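PDB 5IKJ: cryptic loci regulator 2 from Schizosaccharomyces pombe 972h-, which promotes transcriptional silencing of heterochromatin, acting upstream of histone deacetylases in the SHREC repressor complex and helping to position nucleosomes. Local coordinates for residues 374-386 with 416-428. Numbering follows the deposited sequence.
Sequences SLDDHFYGIFRGA and DIYVNEDDIVCFQ
His378 ND1 donates to Asp416 OD1 over 2.9 Å, nearly straight at 171°; Asp416 OD1 lies in the plane of the imidazole and is met on its syn side, somewhat out of the carboxylate plane. One face of the imidazole rests on Tyr418 CB, 3.7 Å from the ring centroid and 25° off the normal, a CH-pi contact. With CG between the backbone N and carbonyl carbon (chi1 61°), the phenol of Tyr418 runs alongside the imidazole. A leucine at His378 would probably leave the Asp416 carboxylate without this donor and lose the flat surface that seats Tyr418 CB. Backbone bonds fix the register: Val419 N to Asp377 O and Phe379 N to Ile417 O, each 2.8 Å, while a water joins Leu375 O to Val419 O. On the other face, Phe379 CE2 meets Val419 CG2 at 3.7 Å. Past the corner at Tyr380, Ile382 fills the angle between the strands: its CG2 abuts the rim of the Phe427 ring at CZ (3.6 Å), and its CD1 meets Val425 CG1 tip to tip. Ile417 CG1 sits 4.0 Å above the Phe427 ring centre. Strand 377-384, bulged opposite Phe337, joins strand 333-340 to the 416-428 hairpin, consistent with an SH3-like barrel.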
loop_
_atom_site.group_PDB
_atom_site.type_symbol
_atom_site.label_atom_id
_atom_site.label_comp_id
_atom_site.label_asym_id
_atom_site.label_seq_id
_atom_site.Cartn_x
_atom_site.Cartn_y
_atom_site.Cartn_z
ATOM N N SER A 374 -21.453 -9.879 -0.941
ATOM C CA SER A 374 -20.840 -10.709 -1.966
ATOM C C SER A 374 -20.244 -11.979 -1.370
ATOM O O SER A 374 -19.825 -12.018 -0.209
ATOM C CB SER A 374 -19.755 -9.924 -2.701
ATOM O OG SER A 374 -19.082 -10.746 -3.637
ATOM N N LEU A 375 -20.211 -13.029 -2.188
ATOM C CA LEU A 375 -19.628 -14.309 -1.812
ATOM C C LEU A 375 -18.147 -14.405 -2.154
ATOM O O LEU A 375 -17.522 -15.428 -1.852
ATOM C CB LEU A 375 -20.389 -15.450 -2.498
ATOM C CG LEU A 375 -21.860 -15.615 -2.111
ATOM C CD1 LEU A 375 -22.526 -16.652 -3.001
ATOM C CD2 LEU A 375 -22.002 -16.001 -0.646
ATOM N N ASP A 376 -17.577 -13.379 -2.780
ATOM C CA ASP A 376 -16.160 -13.350 -3.115
ATOM C C ASP A 376 -15.414 -12.464 -2.128
ATOM O O ASP A 376 -15.783 -11.302 -1.925
ATOM C CB ASP A 376 -15.940 -12.832 -4.537
ATOM C CG ASP A 376 -16.490 -13.768 -5.594
ATOM O OD1 ASP A 376 -16.724 -14.953 -5.280
ATOM O OD2 ASP A 376 -16.681 -13.318 -6.744
ATOM N N ASP A 377 -14.370 -13.015 -1.518
ATOM C CA ASP A 377 -13.433 -12.230 -0.730
ATOM C C ASP A 377 -12.284 -11.789 -1.626
ATOM O O ASP A 377 -11.701 -12.607 -2.345
ATOM C CB ASP A 377 -12.905 -13.038 0.455
ATOM C CG ASP A 377 -13.949 -13.246 1.532
ATOM O OD1 ASP A 377 -14.911 -12.451 1.595
ATOM O OD2 ASP A 377 -13.805 -14.201 2.323
ATOM N N HIS A 378 -11.969 -10.499 -1.588
ATOM C CA HIS A 378 -10.926 -9.918 -2.420
ATOM C C HIS A 378 -9.731 -9.530 -1.558
ATOM O O HIS A 378 -9.882 -9.164 -0.389
ATOM C CB HIS A 378 -11.458 -8.700 -3.179
ATOM C CG HIS A 378 -12.598 -9.019 -4.096
ATOM N ND1 HIS A 378 -12.448 -9.128 -5.461
ATOM C CD2 HIS A 378 -13.905 -9.268 -3.840
ATOM C CE1 HIS A 378 -13.613 -9.424 -6.008
ATOM N NE2 HIS A 378 -14.514 -9.516 -5.046
ATOM N N PHE A 379 -8.539 -9.614 -2.145
ATOM C CA PHE A 379 -7.302 -9.481 -1.391
ATOM C C PHE A 379 -6.302 -8.620 -2.147
ATOM O O PHE A 379 -6.169 -8.726 -3.369
ATOM C CB PHE A 379 -6.691 -10.858 -1.101
ATOM C CG PHE A 379 -7.509 -11.695 -0.166
ATOM C CD1 PHE A 379 -7.326 -11.606 1.202
ATOM C CD2 PHE A 379 -8.470 -12.565 -0.653
ATOM C CE1 PHE A 379 -8.081 -12.370 2.069
ATOM C CE2 PHE A 379 -9.229 -13.334 0.210
ATOM C CZ PHE A 379 -9.032 -13.235 1.573
ATOM N N TYR A 380 -5.591 -7.775 -1.396
ATOM C CA TYR A 380 -4.569 -6.917 -1.987
ATOM C C TYR A 380 -3.475 -7.731 -2.663
ATOM O O TYR A 380 -2.962 -7.339 -3.719
ATOM C CB TYR A 380 -3.953 -6.029 -0.909
ATOM C CG TYR A 380 -4.405 -4.595 -0.933
ATOM C CD1 TYR A 380 -5.576 -4.202 -0.305
ATOM C CD2 TYR A 380 -3.643 -3.628 -1.564
ATOM C CE1 TYR A 380 -5.980 -2.882 -0.317
ATOM C CE2 TYR A 380 -4.037 -2.314 -1.584
ATOM C CZ TYR A 380 -5.204 -1.941 -0.961
ATOM O OH TYR A 380 -5.580 -0.618 -0.988
ATOM N N GLY A 381 -3.088 -8.853 -2.067
ATOM C CA GLY A 381 -1.931 -9.567 -2.569
ATOM C C GLY A 381 -1.825 -10.952 -1.972
ATOM O O GLY A 381 -2.674 -11.391 -1.193
ATOM N N ILE A 382 -0.747 -11.633 -2.351
ATOM C CA ILE A 382 -0.524 -13.021 -1.968
ATOM C C ILE A 382 0.963 -13.323 -2.072
ATOM O O ILE A 382 1.612 -12.963 -3.061
ATOM C CB ILE A 382 -1.347 -13.971 -2.857
ATOM C CG1 ILE A 382 -1.261 -15.410 -2.343
ATOM C CG2 ILE A 382 -0.871 -13.896 -4.305
ATOM C CD1 ILE A 382 -2.268 -16.345 -2.988
ATOM N N PHE A 383 1.518 -13.968 -1.051
ATOM C CA PHE A 383 2.863 -14.520 -1.148
ATOM C C PHE A 383 2.791 -15.841 -1.898
ATOM O O PHE A 383 2.061 -16.750 -1.490
ATOM C CB PHE A 383 3.469 -14.738 0.237
ATOM C CG PHE A 383 4.089 -13.511 0.836
ATOM C CD1 PHE A 383 5.375 -13.131 0.489
ATOM C CD2 PHE A 383 3.399 -12.751 1.762
ATOM C CE1 PHE A 383 5.956 -12.004 1.044
ATOM C CE2 PHE A 383 3.974 -11.623 2.323
ATOM C CZ PHE A 383 5.255 -11.251 1.963
ATOM N N ARG A 384 3.535 -15.951 -2.993
ATOM C CA ARG A 384 3.673 -17.210 -3.717
ATOM C C ARG A 384 5.099 -17.694 -3.494
ATOM O O ARG A 384 6.027 -17.256 -4.180
ATOM C CB ARG A 384 3.369 -17.051 -5.203
ATOM C CG ARG A 384 3.431 -18.374 -5.952
ATOM C CD ARG A 384 3.404 -18.214 -7.455
ATOM N NE ARG A 384 3.425 -19.520 -8.106
ATOM C CZ ARG A 384 4.513 -20.274 -8.241
ATOM N NH1 ARG A 384 5.683 -19.858 -7.771
ATOM N NH2 ARG A 384 4.431 -21.452 -8.843
ATOM N N GLY A 385 5.269 -18.601 -2.536
ATOM C CA GLY A 385 6.587 -19.100 -2.206
ATOM C C GLY A 385 7.552 -17.988 -1.853
ATOM O O GLY A 385 7.400 -17.326 -0.821
ATOM N N ALA A 386 8.544 -17.762 -2.715
ATOM C CA ALA A 386 9.579 -16.772 -2.447
ATOM C C ALA A 386 9.148 -15.350 -2.771
ATOM O O ALA A 386 9.754 -14.403 -2.256
ATOM C CB ALA A 386 10.838 -17.101 -3.252
ATOM N N ASP A 416 -7.450 -8.020 -10.236
ATOM C CA ASP A 416 -8.212 -8.416 -9.062
ATOM C C ASP A 416 -7.715 -9.776 -8.597
ATOM O O ASP A 416 -7.394 -10.639 -9.419
ATOM C CB ASP A 416 -9.712 -8.473 -9.383
ATOM C CG ASP A 416 -10.581 -8.273 -8.159
ATOM O OD1 ASP A 416 -10.115 -8.560 -7.038
ATOM O OD2 ASP A 416 -11.738 -7.826 -8.318
ATOM N N ILE A 417 -7.648 -9.952 -7.280
ATOM C CA ILE A 417 -7.296 -11.224 -6.660
ATOM C C ILE A 417 -8.377 -11.533 -5.637
ATOM O O ILE A 417 -8.623 -10.730 -4.729
ATOM C CB ILE A 417 -5.909 -11.183 -5.995
ATOM C CG1 ILE A 417 -4.822 -10.989 -7.057
ATOM C CG2 ILE A 417 -5.654 -12.459 -5.192
ATOM C CD1 ILE A 417 -3.443 -10.725 -6.489
ATOM N N TYR A 418 -9.024 -12.687 -5.781
ATOM C CA TYR A 418 -10.170 -13.001 -4.945
ATOM C C TYR A 418 -10.330 -14.506 -4.818
ATOM O O TYR A 418 -9.835 -15.281 -5.642
ATOM C CB TYR A 418 -11.457 -12.384 -5.510
ATOM C CG TYR A 418 -11.830 -12.884 -6.890
ATOM C CD1 TYR A 418 -11.335 -12.266 -8.030
ATOM C CD2 TYR A 418 -12.684 -13.968 -7.053
ATOM C CE1 TYR A 418 -11.676 -12.717 -9.293
ATOM C CE2 TYR A 418 -13.029 -14.425 -8.312
ATOM C CZ TYR A 418 -12.523 -13.794 -9.427
ATOM O OH TYR A 418 -12.862 -14.245 -10.681
ATOM N N VAL A 419 -11.034 -14.904 -3.765
ATOM C CA VAL A 419 -11.431 -16.288 -3.544
ATOM C C VAL A 419 -12.876 -16.427 -3.999
ATOM O O VAL A 419 -13.777 -15.806 -3.420
ATOM C CB VAL A 419 -11.273 -16.683 -2.067
ATOM C CG1 VAL A 419 -11.687 -18.128 -1.850
ATOM C CG2 VAL A 419 -9.837 -16.462 -1.611
ATOM N N ASN A 420 -13.104 -17.231 -5.031
ATOM C CA ASN A 420 -14.447 -17.394 -5.568
ATOM C C ASN A 420 -15.274 -18.226 -4.586
ATOM O O ASN A 420 -14.839 -18.551 -3.479
ATOM C CB ASN A 420 -14.393 -18.012 -6.965
ATOM C CG ASN A 420 -13.872 -19.440 -6.964
ATOM O OD1 ASN A 420 -13.775 -20.084 -5.920
ATOM N ND2 ASN A 420 -13.539 -19.942 -8.145
ATOM N N GLU A 421 -16.491 -18.581 -4.991
ATOM C CA GLU A 421 -17.388 -19.320 -4.112
ATOM C C GLU A 421 -17.063 -20.808 -4.047
ATOM O O GLU A 421 -17.638 -21.512 -3.209
ATOM C CB GLU A 421 -18.849 -19.109 -4.537
ATOM C CG GLU A 421 -19.150 -19.242 -6.030
ATOM C CD GLU A 421 -20.505 -18.667 -6.394
ATOM O OE1 GLU A 421 -21.279 -18.340 -5.472
ATOM O OE2 GLU A 421 -20.792 -18.535 -7.602
ATOM N N ASP A 422 -16.160 -21.302 -4.893
ATOM C CA ASP A 422 -15.587 -22.632 -4.733
ATOM C C ASP A 422 -14.321 -22.618 -3.883
ATOM O O ASP A 422 -13.593 -23.616 -3.862
ATOM C CB ASP A 422 -15.280 -23.250 -6.100
ATOM C CG ASP A 422 -16.512 -23.378 -6.975
ATOM O OD1 ASP A 422 -17.631 -23.438 -6.425
ATOM O OD2 ASP A 422 -16.360 -23.425 -8.215
ATOM N N ASP A 423 -14.040 -21.510 -3.196
ATOM C CA ASP A 423 -12.881 -21.358 -2.321
ATOM C C ASP A 423 -11.560 -21.349 -3.081
ATOM O O ASP A 423 -10.504 -21.583 -2.485
ATOM C CB ASP A 423 -12.846 -22.451 -1.245
ATOM C CG ASP A 423 -14.022 -22.375 -0.295
ATOM O OD1 ASP A 423 -14.584 -21.272 -0.136
ATOM O OD2 ASP A 423 -14.381 -23.415 0.296
ATOM N N ILE A 424 -11.584 -21.068 -4.381
ATOM C CA ILE A 424 -10.387 -21.095 -5.215
ATOM C C ILE A 424 -9.865 -19.673 -5.368
ATOM O O ILE A 424 -10.637 -18.743 -5.633
ATOM C CB ILE A 424 -10.682 -21.731 -6.586
ATOM C CG1 ILE A 424 -11.075 -23.201 -6.399
ATOM C CG2 ILE A 424 -9.473 -21.607 -7.514
ATOM C CD1 ILE A 424 -11.484 -23.913 -7.673
ATOM N N VAL A 425 -8.556 -19.503 -5.189
ATOM C CA VAL A 425 -7.915 -18.210 -5.406
ATOM C C VAL A 425 -7.826 -17.960 -6.906
ATOM O O VAL A 425 -7.251 -18.763 -7.650
ATOM C CB VAL A 425 -6.528 -18.172 -4.750
ATOM C CG1 VAL A 425 -5.837 -16.836 -5.008
ATOM C CG2 VAL A 425 -6.635 -18.434 -3.251
ATOM N N CYS A 426 -8.391 -16.842 -7.357
ATOM C CA CYS A 426 -8.428 -16.498 -8.772
ATOM C C CYS A 426 -7.678 -15.200 -9.025
ATOM O O CYS A 426 -7.794 -14.240 -8.255
ATOM C CB CYS A 426 -9.869 -16.354 -9.272
ATOM S SG CYS A 426 -10.906 -17.793 -8.991
ATOM N N PHE A 427 -6.909 -15.181 -10.111
ATOM C CA PHE A 427 -6.274 -13.973 -10.621
ATOM C C PHE A 427 -7.027 -13.506 -11.860
ATOM O O PHE A 427 -7.196 -14.275 -12.811
ATOM C CB PHE A 427 -4.808 -14.231 -10.979
ATOM C CG PHE A 427 -3.872 -14.193 -9.805
ATOM C CD1 PHE A 427 -4.093 -14.983 -8.690
ATOM C CD2 PHE A 427 -2.749 -13.383 -9.835
ATOM C CE1 PHE A 427 -3.219 -14.950 -7.618
ATOM C CE2 PHE A 427 -1.874 -13.345 -8.768
ATOM C CZ PHE A 427 -2.107 -14.130 -7.659
ATOM N N GLN A 428 -7.470 -12.252 -11.848
ATOM C CA GLN A 428 -8.135 -11.645 -12.994
ATOM C C GLN A 428 -7.279 -10.499 -13.511
ATOM O O GLN A 428 -6.836 -9.650 -12.728
ATOM C CB GLN A 428 -9.533 -11.136 -12.627
ATOM C CG GLN A 428 -10.292 -10.524 -13.801
ATOM C CD GLN A 428 -11.506 -9.730 -13.366
ATOM O OE1 GLN A 428 -12.405 -10.258 -12.712
ATOM N NE2 GLN A 428 -11.534 -8.452 -13.726
HETATM O O HOH W 1 -14.861 -16.220 -0.693
#